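PDB 4GUZ: probable arylamine n-acetyl transferase from Mycobacterium abscessus, which probably catalyses the transfer of acetyl groups from acetyl coenzyme A to the amino nitrogen of arylamine substrates. Local coordinates for residues Glu81-Phe86 with Gly117-Arg122; Gly99-Val104 with Glu194-Ile199; Phe134-Leu139 with Phe221-Ser226; Ala151-Thr156 with Ile225-Ala230. All blocks are in the same frame, centred on the assembly; numbering follows the deposited sequence.

Contact 1 of 4, residues Glu81-Phe86 with Gly117-Arg122; sequences EHVALF and GMLVVR
Val-83 and Leu-119 join the long helix 79-92 to strand 116-123, a helix-on-sheet packing in the papain-like fold of arylamine N-acetyltransferases. The short axes of the two segments pass 8.1 Å apart with their N-to-C directions 26° from parallel, and the contact is buried and made by apolar side chains against each other and against backbone carbonyls. Val-83 holds CG1 anti to its backbone N (chi1 162°), which spreads its two methyls over different partners. Val-83 CG1 lies alongside Leu-119, 3.9 Å from Leu-119 CG, and the two side chains run past each other in opposite senses. Leu-119 divides its own branches in the same way. Its CD2 keeps to Val-83 CG1, while Leu-119 CD1 reaches back to the helix backbone, 3.8 Å from Val-83 O, and lies at the edge of the Phe-86 ring, close to the ring plane and 3.7 Å from Phe-86 CD2. With chi2 at 149°, Leu-119 is turned about 30° from a fully staggered position, an angle at which CD1 serves both the ring edge and the helix backbone. The ring of Phe-86 also makes an edge-to-face contact with His-42. Helix and strand begin at Cys-79 and His-116, which with Asp-131 have the geometry of the Cys-His-Asp triad expected in this family. Met-118 points its CB away from the helix, and its side chain touches Asp-131. At the near end of the strand, Val-83 CG2 presses on the backbone, 3.3 Å from Gly-117 O.

Contact 2 of 4, residues Gly99-Val104 with Glu194-Ile199; sequences GIQGRV and EPQYPI
The antiparallel pairing of strand 96-104 with strand 185-196 frays here, where Gly-99 meets Gln-196 and the second strand swings across the first before helix 198-210 begins. The short axes of 99-104 and 194-196 stand 106° apart and come within 4.5 Å. One direct backbone bond remains, from Gln-196 N to Gly-99 O (2.8 Å), and the donor sits well above the carbonyl plane. The same oxygen, Gly-99 O, takes a CA-H contact from Pro-195 CA at 3.4 Å. Two waters stand in for further strand bonds. One accepts from Gly-99 N and donates to Gln-196 O; the other accepts from Gln-101 N and donates to Glu-194 O, with 2.8 Å between the water oxygen and Glu-194 O. Gln-101 and Gln-196 carry the side-chain part of the contact. Both chains bend at chi2 and cross at about a right angle, though their amide planes lie only 26° apart. It is the aliphatic part of Gln-101 that touches: its CG lies 3.7 Å from Gln-196 CG and 3.5 Å from Gln-196 OE1. Gln-196 NE2 folds back to a weak bond with Pro-195 O, whereas Gln-101 OE1 is bonded to OH of Tyr-80, the residue after the presumed catalytic Cys-79. Ile-100 points its CB away from 194-196 and packs on Met-118 and Val-120 of strand 116-123, the neighbour of 96-104 in the sheet. Helix 198-210 closes over the splayed end: its Tyr-201 packs on both glutamines and bonds through OH to Ile-100 O.

Contact 3 of 4, residues Phe134-Leu139 with Phe221-Ser226; sequences FGTSPL and FVQQIS
Gln-223 rises from its strand with chi1 at -55° and a straight chain beyond CG (chi2 -175°), which carries its amide up beside Phe-134, Gly-135 and Thr-136. Gln-223 NE2 makes a weak, bent hydrogen bond to Phe-134 O at 3.1 Å, and its OE1 lies 3.3 Å from Thr-136 N. Between them the amide carbon Gln-223 CD rests on Gly-135 CA at 3.7 Å; the glycine brings no side chain into this space, and its backbone runs through a positive phi of 100°. Thr-136, the centre of an inverse gamma turn, crosses Gln-223 at about a right angle, its CG2 3.6 Å from Gln-223 OE1. This coiled loop follows strand 126-130 and Asp-131, the presumed acid of the family's catalytic triad. It lies against strand 221-226 of the five-stranded sheet, and Phe-134 meets the ring of the triad candidate His-116 edge-to-face. Ser-137 OG accepts from Phe-134 N at 2.8 Å and is bonded to Asp-131 O as well, tying the loop back on itself. Ile-225 wedges in from the strand: its CG2 approaches Gly-135 O at 3.5 Å, its CD1 packs against Thr-136 C at 3.8 Å, and Leu-139 CD2 touches Ile-225 CG2 from further along the loop, 4.2 Å away.

Contact 4 of 4, residues Ala151-Thr156 with Ile225-Ala230; sequences ADESWT and ISPDHA
Trp-155 lays its indole across the chain of 225-230 and uses both face and edge. Over one face stands Ile-225 CD1, a CH-pi contact 3.7 Å from the centroid of the five-membered ring of Trp-155, the two side chains passing in opposite directions. At the edge, Trp-155 NE1 gives an almost straight hydrogen bond to Ser-226 O (3.0 Å, 172° at the hydrogen), and the oxygen lies practically in the indole plane, so the bond and the isoleucine together fix the ring's tilt. The benzene end reaches Ala-230, whose CB is 3.7 Å from Trp-155 CZ2. Nearer the surface, Glu-153 and Pro-227 lie side by side and point the same way, Glu-153 CG to Pro-227 CB 3.6 Å, while the carboxylate of Glu-153 goes on to a salt bridge with Arg-40. Ser-154 is gripped twice: its N donates to Pro-227 O at 3.0 Å, and its OG donates to Asp-228 OD1 at 2.6 Å. That carboxylate oxygen is met on its anti side, tilted out of the carboxylate plane, and also takes a bond from Gln-242 NE2. Two tight beta hairpins thus meet turn to turn, the type II' turn from Asp-152 to Trp-155 against the type I turn from Ser-226 to His-229.

Overall arrangement
Contacts 1 and 2 use neighbouring strands of the eight-stranded sheet, 116-123 and 96-104, and touch directly, Met-118 O lying 2.8 Å from Ile-100 N; their centres are 9 Å apart. Contacts 3 and 4 are joined through Ile-225 and Ser-226, and Leu-139 N lies 2.7 Å from Asp-152 OD2. These two pairs are bridged by Val-104 of contact 2, whose CG1 is 4.1 Å from Phe-134 CE1 of contact 3. The presumed triad of Cys-79, His-116 and Asp-131 is touched by Met-118 of contact 1 and Phe-134 of contact 3, with Gln-101 of contact 2 near by. Contact 4 lies on the far side of the chain centre from contact 2, about 25 Å between centres, where hairpins of the two sheets meet.

Contact 1 of 4, residues Glu81-Phe86 with Gly117-Arg122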
loop_
_atom_site.group_PDB
_atom_site.type_symbol
_atom_site.label_atom_id
_atom_site.label_comp_id
_atom_site.label_asym_id
_atom_site.label_seq_id
_atom_site.Cartn_x
_atom_site.Cartn_y
_atom_site.Cartn_z
ATOM N N GLU A 81 -1.428 -5.334 -5.258
ATOM C CA GLU A 81 -2.705 -5.050 -5.921
ATOM C C GLU A 81 -2.840 -3.547 -6.154
ATOM O O GLU A 81 -3.239 -3.111 -7.237
ATOM C CB GLU A 81 -3.863 -5.562 -5.074
ATOM C CG GLU A 81 -3.964 -7.062 -5.100
ATOM C CD GLU A 81 -4.880 -7.574 -4.016
ATOM O OE1 GLU A 81 -4.410 -7.687 -2.862
ATOM O OE2 GLU A 81 -6.068 -7.844 -4.310
ATOM N N HIS A 82 -2.480 -2.753 -5.119
ATOM C CA HIS A 82 -2.468 -1.291 -5.166
ATOM C C HIS A 82 -1.495 -0.791 -6.251
ATOM O O HIS A 82 -1.856 0.095 -7.029
ATOM C CB HIS A 82 -2.047 -0.726 -3.788
ATOM C CG HIS A 82 -3.148 -0.693 -2.782
ATOM N ND1 HIS A 82 -3.851 0.456 -2.532
ATOM C CD2 HIS A 82 -3.651 -1.692 -2.016
ATOM C CE1 HIS A 82 -4.746 0.139 -1.604
ATOM N NE2 HIS A 82 -4.661 -1.145 -1.263
ATOM N N VAL A 83 -0.257 -1.331 -6.290
ATOM C CA VAL A 83 0.756 -0.906 -7.286
ATOM C C VAL A 83 0.299 -1.307 -8.718
ATOM O O VAL A 83 0.451 -0.497 -9.637
ATOM C CB VAL A 83 2.184 -1.397 -6.937
ATOM C CG1 VAL A 83 3.124 -1.337 -8.143
ATOM C CG2 VAL A 83 2.758 -0.569 -5.797
ATOM N N ALA A 84 -0.321 -2.497 -8.897
ATOM C CA ALA A 84 -0.829 -2.900 -10.224
ATOM C C ALA A 84 -1.845 -1.864 -10.721
ATOM O O ALA A 84 -1.713 -1.365 -11.834
ATOM C CB ALA A 84 -1.469 -4.291 -10.161
ATOM N N LEU A 85 -2.796 -1.466 -9.854
ATOM C CA LEU A 85 -3.821 -0.506 -10.193
ATOM C C LEU A 85 -3.253 0.872 -10.430
ATOM O O LEU A 85 -3.601 1.505 -11.423
ATOM C CB LEU A 85 -4.885 -0.454 -9.083
ATOM C CG LEU A 85 -6.287 -0.010 -9.481
ATOM C CD1 LEU A 85 -6.912 -0.981 -10.489
ATOM C CD2 LEU A 85 -7.188 0.017 -8.256
ATOM N N PHE A 86 -2.366 1.341 -9.544
ATOM C CA PHE A 86 -1.825 2.686 -9.673
ATOM C C PHE A 86 -0.912 2.780 -10.869
ATOM O O PHE A 86 -0.988 3.776 -11.592
ATOM C CB PHE A 86 -1.119 3.133 -8.388
ATOM C CG PHE A 86 -1.012 4.634 -8.223
ATOM C CD1 PHE A 86 -2.113 5.387 -7.832
ATOM C CD2 PHE A 86 0.214 5.282 -8.369
ATOM C CE1 PHE A 86 -2.014 6.779 -7.686
ATOM C CE2 PHE A 86 0.316 6.672 -8.211
ATOM C CZ PHE A 86 -0.797 7.407 -7.849
ATOM N N GLY A 117 6.213 -3.186 -2.909
ATOM C CA GLY A 117 6.273 -2.494 -4.186
ATOM C C GLY A 117 5.813 -1.059 -4.066
ATOM O O GLY A 117 4.869 -0.770 -3.322
ATOM N N MET A 118 6.496 -0.155 -4.785
ATOM C CA MET A 118 6.217 1.280 -4.870
ATOM C C MET A 118 6.488 1.732 -6.285
ATOM O O MET A 118 7.127 0.999 -7.058
ATOM C CB MET A 118 7.112 2.074 -3.890
ATOM C CG MET A 118 6.825 1.755 -2.429
ATOM S SD MET A 118 8.010 2.447 -1.282
ATOM C CE MET A 118 9.424 1.368 -1.530
ATOM N N LEU A 119 6.049 2.936 -6.616
ATOM C CA LEU A 119 6.260 3.523 -7.929
ATOM C C LEU A 119 6.965 4.867 -7.809
ATOM O O LEU A 119 6.755 5.595 -6.827
ATOM C CB LEU A 119 4.924 3.673 -8.669
ATOM C CG LEU A 119 4.189 2.355 -8.924
ATOM C CD1 LEU A 119 2.680 2.551 -8.936
ATOM C CD2 LEU A 119 4.702 1.637 -10.178
ATOM N N VAL A 120 7.843 5.175 -8.792
ATOM C CA VAL A 120 8.580 6.447 -8.830
ATOM C C VAL A 120 8.192 7.149 -10.136
ATOM O O VAL A 120 8.225 6.524 -11.192
ATOM C CB VAL A 120 10.122 6.276 -8.662
ATOM C CG1 VAL A 120 10.857 7.616 -8.806
ATOM C CG2 VAL A 120 10.454 5.650 -7.310
ATOM N N VAL A 121 7.812 8.429 -10.049
ATOM C CA VAL A 121 7.393 9.252 -11.179
ATOM C C VAL A 121 8.475 10.310 -11.481
ATOM O O VAL A 121 8.991 10.954 -10.563
ATOM C CB VAL A 121 6.003 9.894 -10.919
ATOM C CG1 VAL A 121 5.615 10.881 -12.021
ATOM C CG2 VAL A 121 4.930 8.822 -10.774
ATOM N N ARG A 122 8.798 10.480 -12.784
ATOM C CA ARG A 122 9.760 11.471 -13.273
ATOM C C ARG A 122 9.018 12.704 -13.813
ATOM O O ARG A 122 8.245 12.580 -14.767
ATOM C CB ARG A 122 10.663 10.857 -14.361
ATOM C CG ARG A 122 11.763 9.964 -13.811
ATOM C CD ARG A 122 12.707 9.545 -14.917
ATOM N NE ARG A 122 12.261 8.311 -15.549
ATOM C CZ ARG A 122 12.823 7.127 -15.340
ATOM N NH1 ARG A 122 13.877 7.016 -14.540
ATOM N NH2 ARG A 122 12.351 6.048 -15.947
#

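Contact 2 of 4, residues Gly99-Val104 with Glu194-Ile199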
loop_
_atom_site.group_PDB
_atom_site.type_symbol
_atom_site.label_atom_id
_atom_site.label_comp_id
_atom_site.label_asym_id
_atom_site.label_seq_id
_atom_site.Cartn_x
_atom_site.Cartn_y
_atom_site.Cartn_z
ATOM N N GLY A 99 8.610 1.143 -11.564
ATOM C CA GLY A 99 8.375 0.405 -10.341
ATOM C C GLY A 99 9.646 0.155 -9.578
ATOM O O GLY A 99 10.740 0.059 -10.155
ATOM N N ILE A 100 9.505 0.077 -8.249
ATOM C CA ILE A 100 10.611 -0.224 -7.356
ATOM C C ILE A 100 10.124 -1.220 -6.287
ATOM O O ILE A 100 8.913 -1.504 -6.192
ATOM C CB ILE A 100 11.262 1.043 -6.723
ATOM C CG1 ILE A 100 10.246 1.830 -5.863
ATOM C CG2 ILE A 100 11.993 1.919 -7.757
ATOM C CD1 ILE A 100 10.903 2.786 -4.884
ATOM N N GLN A 101 11.075 -1.737 -5.504
ATOM C CA GLN A 101 10.836 -2.633 -4.377
ATOM C C GLN A 101 11.521 -2.102 -3.132
ATOM O O GLN A 101 12.668 -1.667 -3.197
ATOM C CB GLN A 101 11.316 -4.064 -4.681
ATOM C CG GLN A 101 10.415 -4.794 -5.648
ATOM C CD GLN A 101 9.389 -5.641 -4.969
ATOM O OE1 GLN A 101 8.606 -5.175 -4.145
ATOM N NE2 GLN A 101 9.339 -6.901 -5.348
ATOM N N GLY A 102 10.813 -2.157 -2.006
ATOM C CA GLY A 102 11.367 -1.759 -0.715
ATOM C C GLY A 102 11.439 -2.921 0.263
ATOM O O GLY A 102 10.727 -3.913 0.102
ATOM N N ARG A 103 12.312 -2.802 1.276
ATOM C CA ARG A 103 12.490 -3.782 2.363
ATOM C C ARG A 103 11.801 -3.215 3.607
ATOM O O ARG A 103 12.281 -2.217 4.137
ATOM C CB ARG A 103 13.987 -4.002 2.643
ATOM C CG ARG A 103 14.789 -4.480 1.449
ATOM C CD ARG A 103 16.271 -4.499 1.779
ATOM N NE ARG A 103 17.063 -4.853 0.603
ATOM C CZ ARG A 103 17.265 -6.098 0.187
ATOM N NH1 ARG A 103 16.765 -7.124 0.869
ATOM N NH2 ARG A 103 18.002 -6.331 -0.890
ATOM N N VAL A 104 10.657 -3.792 4.031
ATOM C CA VAL A 104 9.913 -3.289 5.192
ATOM C C VAL A 104 10.642 -3.718 6.455
ATOM O O VAL A 104 10.664 -4.898 6.811
ATOM C CB VAL A 104 8.415 -3.678 5.206
ATOM C CG1 VAL A 104 7.701 -3.049 6.405
ATOM C CG2 VAL A 104 7.727 -3.249 3.915
ATOM N N GLU A 194 16.463 0.607 -8.365
ATOM C CA GLU A 194 16.541 -0.409 -9.424
ATOM C C GLU A 194 15.140 -0.675 -9.994
ATOM O O GLU A 194 14.234 -1.030 -9.221
ATOM C CB GLU A 194 17.149 -1.732 -8.889
ATOM C CG GLU A 194 17.543 -2.707 -10.003
ATOM C CD GLU A 194 18.570 -2.168 -10.990
ATOM O OE1 GLU A 194 19.581 -1.576 -10.544
ATOM O OE2 GLU A 194 18.315 -2.260 -12.212
ATOM N N PRO A 195 14.922 -0.487 -11.322
ATOM C CA PRO A 195 13.573 -0.700 -11.872
ATOM C C PRO A 195 13.071 -2.126 -11.690
ATOM O O PRO A 195 13.819 -3.096 -11.842
ATOM C CB PRO A 195 13.725 -0.337 -13.369
ATOM C CG PRO A 195 14.907 0.565 -13.411
ATOM C CD PRO A 195 15.843 0.021 -12.361
ATOM N N GLN A 196 11.783 -2.239 -11.332
ATOM C CA GLN A 196 11.101 -3.512 -11.116
ATOM C C GLN A 196 9.839 -3.527 -11.942
ATOM O O GLN A 196 9.311 -2.476 -12.274
ATOM C CB GLN A 196 10.805 -3.739 -9.613
ATOM C CG GLN A 196 12.079 -3.833 -8.770
ATOM C CD GLN A 196 12.696 -5.204 -8.840
ATOM O OE1 GLN A 196 12.127 -6.190 -8.369
ATOM N NE2 GLN A 196 13.860 -5.291 -9.453
ATOM N N TYR A 197 9.402 -4.709 -12.335
ATOM C CA TYR A 197 8.284 -4.860 -13.261
ATOM C C TYR A 197 7.174 -5.733 -12.685
ATOM O O TYR A 197 7.409 -6.455 -11.715
ATOM C CB TYR A 197 8.831 -5.471 -14.596
ATOM C CG TYR A 197 10.064 -4.745 -15.081
ATOM C CD1 TYR A 197 9.964 -3.505 -15.709
ATOM C CD2 TYR A 197 11.339 -5.245 -14.821
ATOM C CE1 TYR A 197 11.102 -2.787 -16.081
ATOM C CE2 TYR A 197 12.480 -4.522 -15.162
ATOM C CZ TYR A 197 12.355 -3.301 -15.807
ATOM O OH TYR A 197 13.471 -2.583 -16.147
ATOM N N PRO A 198 5.977 -5.722 -13.318
ATOM C CA PRO A 198 4.865 -6.589 -12.856
ATOM C C PRO A 198 5.267 -8.062 -12.626
ATOM O O PRO A 198 4.807 -8.664 -11.648
ATOM C CB PRO A 198 3.853 -6.454 -13.992
ATOM C CG PRO A 198 4.039 -5.036 -14.449
ATOM C CD PRO A 198 5.545 -4.871 -14.453
ATOM N N ILE A 199 6.186 -8.620 -13.460
ATOM C CA ILE A 199 6.675 -9.996 -13.303
ATOM C C ILE A 199 7.409 -10.181 -11.944
ATOM O O ILE A 199 7.278 -11.247 -11.316
ATOM C CB ILE A 199 7.558 -10.467 -14.511
ATOM C CG1 ILE A 199 7.831 -11.981 -14.465
ATOM C CG2 ILE A 199 8.854 -9.648 -14.691
ATOM C CD1 ILE A 199 6.698 -12.839 -14.892
HETATM O O HOH W 1 9.689 -0.337 -13.977
HETATM O O HOH W 2 13.986 -1.263 -6.445
#

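Contact 3 of 4, residues Phe134-Leu139 with Phe221-Ser226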
loop_
_atom_site.group_PDB
_atom_site.type_symbol
_atom_site.label_atom_id
_atom_site.label_comp_id
_atom_site.label_asym_id
_atom_site.label_seq_id
_atom_site.Cartn_x
_atom_site.Cartn_y
_atom_site.Cartn_z
ATOM N N PHE A 134 0.962 0.951 1.056
ATOM C CA PHE A 134 1.516 0.521 2.338
ATOM C C PHE A 134 0.416 0.324 3.411
ATOM O O PHE A 134 0.665 -0.354 4.404
ATOM C CB PHE A 134 2.587 1.529 2.810
ATOM C CG PHE A 134 3.347 1.140 4.066
ATOM C CD1 PHE A 134 4.406 0.243 4.008
ATOM C CD2 PHE A 134 3.003 1.682 5.303
ATOM C CE1 PHE A 134 5.105 -0.115 5.168
ATOM C CE2 PHE A 134 3.700 1.317 6.466
ATOM C CZ PHE A 134 4.745 0.423 6.390
ATOM N N GLY A 135 -0.782 0.848 3.190
ATOM C CA GLY A 135 -1.862 0.752 4.176
ATOM C C GLY A 135 -1.904 2.086 4.894
ATOM O O GLY A 135 -2.734 2.927 4.557
ATOM N N THR A 136 -0.891 2.356 5.762
ATOM C CA THR A 136 -0.757 3.675 6.427
ATOM C C THR A 136 0.163 4.508 5.558
ATOM O O THR A 136 1.154 5.090 6.006
ATOM C CB THR A 136 -0.284 3.540 7.879
ATOM O OG1 THR A 136 0.895 2.726 7.917
ATOM C CG2 THR A 136 -1.367 2.968 8.796
ATOM N N SER A 137 -0.190 4.559 4.293
ATOM C CA SER A 137 0.558 5.185 3.238
ATOM C C SER A 137 0.608 6.708 3.314
ATOM O O SER A 137 -0.361 7.349 3.730
ATOM C CB SER A 137 -0.078 4.816 1.894
ATOM O OG SER A 137 0.589 3.714 1.309
ATOM N N PRO A 138 1.706 7.309 2.802
ATOM C CA PRO A 138 1.727 8.756 2.639
ATOM C C PRO A 138 0.569 9.165 1.741
ATOM O O PRO A 138 0.201 8.420 0.815
ATOM C CB PRO A 138 3.077 9.000 1.954
ATOM C CG PRO A 138 3.919 7.852 2.376
ATOM C CD PRO A 138 2.956 6.716 2.281
ATOM N N LEU A 139 -0.068 10.305 2.063
ATOM C CA LEU A 139 -1.226 10.773 1.303
ATOM C C LEU A 139 -0.784 11.576 0.107
ATOM O O LEU A 139 -1.615 11.951 -0.706
ATOM C CB LEU A 139 -2.173 11.601 2.180
ATOM C CG LEU A 139 -2.805 10.882 3.382
ATOM C CD1 LEU A 139 -3.447 11.865 4.305
ATOM C CD2 LEU A 139 -3.859 9.890 2.953
ATOM N N PHE A 221 -4.518 -8.693 8.336
ATOM C CA PHE A 221 -3.918 -7.370 8.498
ATOM C C PHE A 221 -4.712 -6.448 7.614
ATOM O O PHE A 221 -4.758 -6.651 6.402
ATOM C CB PHE A 221 -2.418 -7.347 8.173
ATOM C CG PHE A 221 -1.659 -6.260 8.911
ATOM C CD1 PHE A 221 -1.360 -6.391 10.264
ATOM C CD2 PHE A 221 -1.216 -5.123 8.247
ATOM C CE1 PHE A 221 -0.662 -5.382 10.943
ATOM C CE2 PHE A 221 -0.468 -4.140 8.916
ATOM C CZ PHE A 221 -0.198 -4.276 10.257
ATOM N N VAL A 222 -5.440 -5.521 8.231
ATOM C CA VAL A 222 -6.330 -4.599 7.521
ATOM C C VAL A 222 -5.974 -3.180 7.947
ATOM O O VAL A 222 -5.688 -2.942 9.120
ATOM C CB VAL A 222 -7.815 -4.973 7.801
ATOM C CG1 VAL A 222 -8.766 -4.057 7.056
ATOM C CG2 VAL A 222 -8.092 -6.436 7.434
ATOM N N GLN A 223 -5.907 -2.242 6.985
ATOM C CA GLN A 223 -5.462 -0.891 7.339
ATOM C C GLN A 223 -6.295 0.179 6.675
ATOM O O GLN A 223 -6.857 -0.049 5.608
ATOM C CB GLN A 223 -3.981 -0.705 6.947
ATOM C CG GLN A 223 -2.999 -1.750 7.536
ATOM C CD GLN A 223 -1.590 -1.388 7.175
ATOM O OE1 GLN A 223 -1.067 -0.381 7.634
ATOM N NE2 GLN A 223 -0.953 -2.174 6.297
ATOM N N GLN A 224 -6.360 1.363 7.313
ATOM C CA GLN A 224 -7.059 2.526 6.767
ATOM C C GLN A 224 -6.399 3.772 7.316
ATOM O O GLN A 224 -6.104 3.821 8.503
ATOM C CB GLN A 224 -8.579 2.487 7.107
ATOM C CG GLN A 224 -9.380 3.708 6.594
ATOM C CD GLN A 224 -10.757 3.719 7.221
ATOM O OE1 GLN A 224 -11.684 3.004 6.793
ATOM N NE2 GLN A 224 -10.898 4.471 8.302
ATOM N N ILE A 225 -6.138 4.778 6.455
ATOM C CA ILE A 225 -5.527 6.026 6.916
ATOM C C ILE A 225 -6.379 7.206 6.421
ATOM O O ILE A 225 -7.043 7.128 5.381
ATOM C CB ILE A 225 -4.015 6.133 6.529
ATOM C CG1 ILE A 225 -3.283 7.263 7.308
ATOM C CG2 ILE A 225 -3.812 6.203 5.009
ATOM C CD1 ILE A 225 -1.707 7.252 7.309
ATOM N N SER A 226 -6.408 8.256 7.240
ATOM C CA SER A 226 -7.108 9.507 7.014
ATOM C C SER A 226 -6.123 10.642 7.294
ATOM O O SER A 226 -5.086 10.384 7.918
ATOM C CB SER A 226 -8.316 9.598 7.957
ATOM O OG SER A 226 -9.245 8.544 7.754
HETATM O O HOH W 3 -5.360 2.268 3.614
#

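Contact 4 of 4, residues Ala151-Thr156 with Ile225-Ala230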
loop_
_atom_site.group_PDB
_atom_site.type_symbol
_atom_site.label_atom_id
_atom_site.label_comp_id
_atom_site.label_asym_id
_atom_site.label_seq_id
_atom_site.Cartn_x
_atom_site.Cartn_y
_atom_site.Cartn_z
ATOM N N ALA A 151 5.869 16.912 6.179
ATOM C CA ALA A 151 4.555 16.890 6.806
ATOM C C ALA A 151 3.546 16.322 5.804
ATOM O O ALA A 151 3.562 16.664 4.617
ATOM C CB ALA A 151 4.143 18.301 7.245
ATOM N N ASP A 152 2.712 15.412 6.265
ATOM C CA ASP A 152 1.701 14.802 5.423
ATOM C C ASP A 152 0.465 14.787 6.254
ATOM O O ASP A 152 0.204 13.838 6.984
ATOM C CB ASP A 152 2.162 13.407 4.967
ATOM C CG ASP A 152 1.220 12.702 4.020
ATOM O OD1 ASP A 152 0.875 13.289 2.969
ATOM O OD2 ASP A 152 0.858 11.548 4.303
ATOM N N GLU A 153 -0.238 15.928 6.252
ATOM C CA GLU A 153 -1.412 16.164 7.091
ATOM C C GLU A 153 -0.966 16.063 8.574
ATOM O O GLU A 153 -0.013 16.763 8.932
ATOM C CB GLU A 153 -2.574 15.227 6.699
ATOM C CG GLU A 153 -3.181 15.571 5.338
ATOM C CD GLU A 153 -3.841 16.940 5.248
ATOM O OE1 GLU A 153 -4.108 17.571 6.297
ATOM O OE2 GLU A 153 -4.032 17.408 4.109
ATOM N N SER A 154 -1.554 15.179 9.403
ATOM C CA SER A 154 -1.124 15.049 10.806
ATOM C C SER A 154 0.056 14.090 10.983
ATOM O O SER A 154 0.587 13.960 12.094
ATOM C CB SER A 154 -2.275 14.611 11.704
ATOM O OG SER A 154 -3.316 15.575 11.694
ATOM N N TRP A 155 0.460 13.426 9.893
ATOM C CA TRP A 155 1.560 12.471 9.869
ATOM C C TRP A 155 2.822 13.184 9.497
ATOM O O TRP A 155 2.765 14.230 8.842
ATOM C CB TRP A 155 1.276 11.330 8.873
ATOM C CG TRP A 155 -0.064 10.695 9.096
ATOM C CD1 TRP A 155 -1.237 11.013 8.472
ATOM C CD2 TRP A 155 -0.396 9.757 10.129
ATOM N NE1 TRP A 155 -2.276 10.306 9.034
ATOM C CE2 TRP A 155 -1.784 9.513 10.044
ATOM C CE3 TRP A 155 0.366 9.018 11.056
ATOM C CZ2 TRP A 155 -2.430 8.570 10.856
ATOM C CZ3 TRP A 155 -0.285 8.110 11.888
ATOM C CH2 TRP A 155 -1.664 7.895 11.788
ATOM N N THR A 156 3.965 12.630 9.913
ATOM C CA THR A 156 5.282 13.196 9.599
ATOM C C THR A 156 6.201 12.068 9.171
ATOM O O THR A 156 6.244 11.016 9.821
ATOM C CB THR A 156 5.858 14.002 10.778
ATOM O OG1 THR A 156 4.828 14.795 11.356
ATOM C CG2 THR A 156 7.004 14.916 10.357
ATOM N N ILE A 225 -6.138 4.778 6.455
ATOM C CA ILE A 225 -5.527 6.026 6.916
ATOM C C ILE A 225 -6.379 7.206 6.421
ATOM O O ILE A 225 -7.043 7.128 5.381
ATOM C CB ILE A 225 -4.015 6.133 6.529
ATOM C CG1 ILE A 225 -3.283 7.263 7.308
ATOM C CG2 ILE A 225 -3.812 6.203 5.009
ATOM C CD1 ILE A 225 -1.707 7.252 7.309
ATOM N N SER A 226 -6.408 8.256 7.240
ATOM C CA SER A 226 -7.108 9.507 7.014
ATOM C C SER A 226 -6.123 10.642 7.294
ATOM O O SER A 226 -5.086 10.384 7.918
ATOM C CB SER A 226 -8.316 9.598 7.957
ATOM O OG SER A 226 -9.245 8.544 7.754
ATOM N N PRO A 227 -6.440 11.927 6.985
ATOM C CA PRO A 227 -5.496 13.007 7.331
ATOM C C PRO A 227 -5.193 13.122 8.842
ATOM O O PRO A 227 -4.078 13.513 9.207
ATOM C CB PRO A 227 -6.212 14.263 6.817
ATOM C CG PRO A 227 -7.081 13.769 5.701
ATOM C CD PRO A 227 -7.606 12.457 6.245
ATOM N N ASP A 228 -6.151 12.774 9.717
ATOM C CA ASP A 228 -5.932 12.939 11.151
ATOM C C ASP A 228 -6.334 11.689 11.955
ATOM O O ASP A 228 -6.651 11.781 13.153
ATOM C CB ASP A 228 -6.691 14.201 11.650
ATOM C CG ASP A 228 -6.310 14.692 13.042
ATOM O OD1 ASP A 228 -5.103 14.724 13.351
ATOM O OD2 ASP A 228 -7.231 15.024 13.829
ATOM N N HIS A 229 -6.212 10.501 11.322
ATOM C CA HIS A 229 -6.578 9.252 11.987
ATOM C C HIS A 229 -6.161 8.042 11.192
ATOM O O HIS A 229 -6.010 8.134 9.983
ATOM C CB HIS A 229 -8.107 9.192 12.177
ATOM C CG HIS A 229 -8.525 8.477 13.421
ATOM N ND1 HIS A 229 -8.362 9.050 14.672
ATOM C CD2 HIS A 229 -9.092 7.258 13.566
ATOM C CE1 HIS A 229 -8.826 8.161 15.536
ATOM N NE2 HIS A 229 -9.276 7.067 14.915
ATOM N N ALA A 230 -6.059 6.883 11.873
ATOM C CA ALA A 230 -5.790 5.593 11.235
ATOM C C ALA A 230 -6.331 4.451 12.066
ATOM O O ALA A 230 -6.496 4.581 13.278
ATOM C CB ALA A 230 -4.297 5.398 11.018
#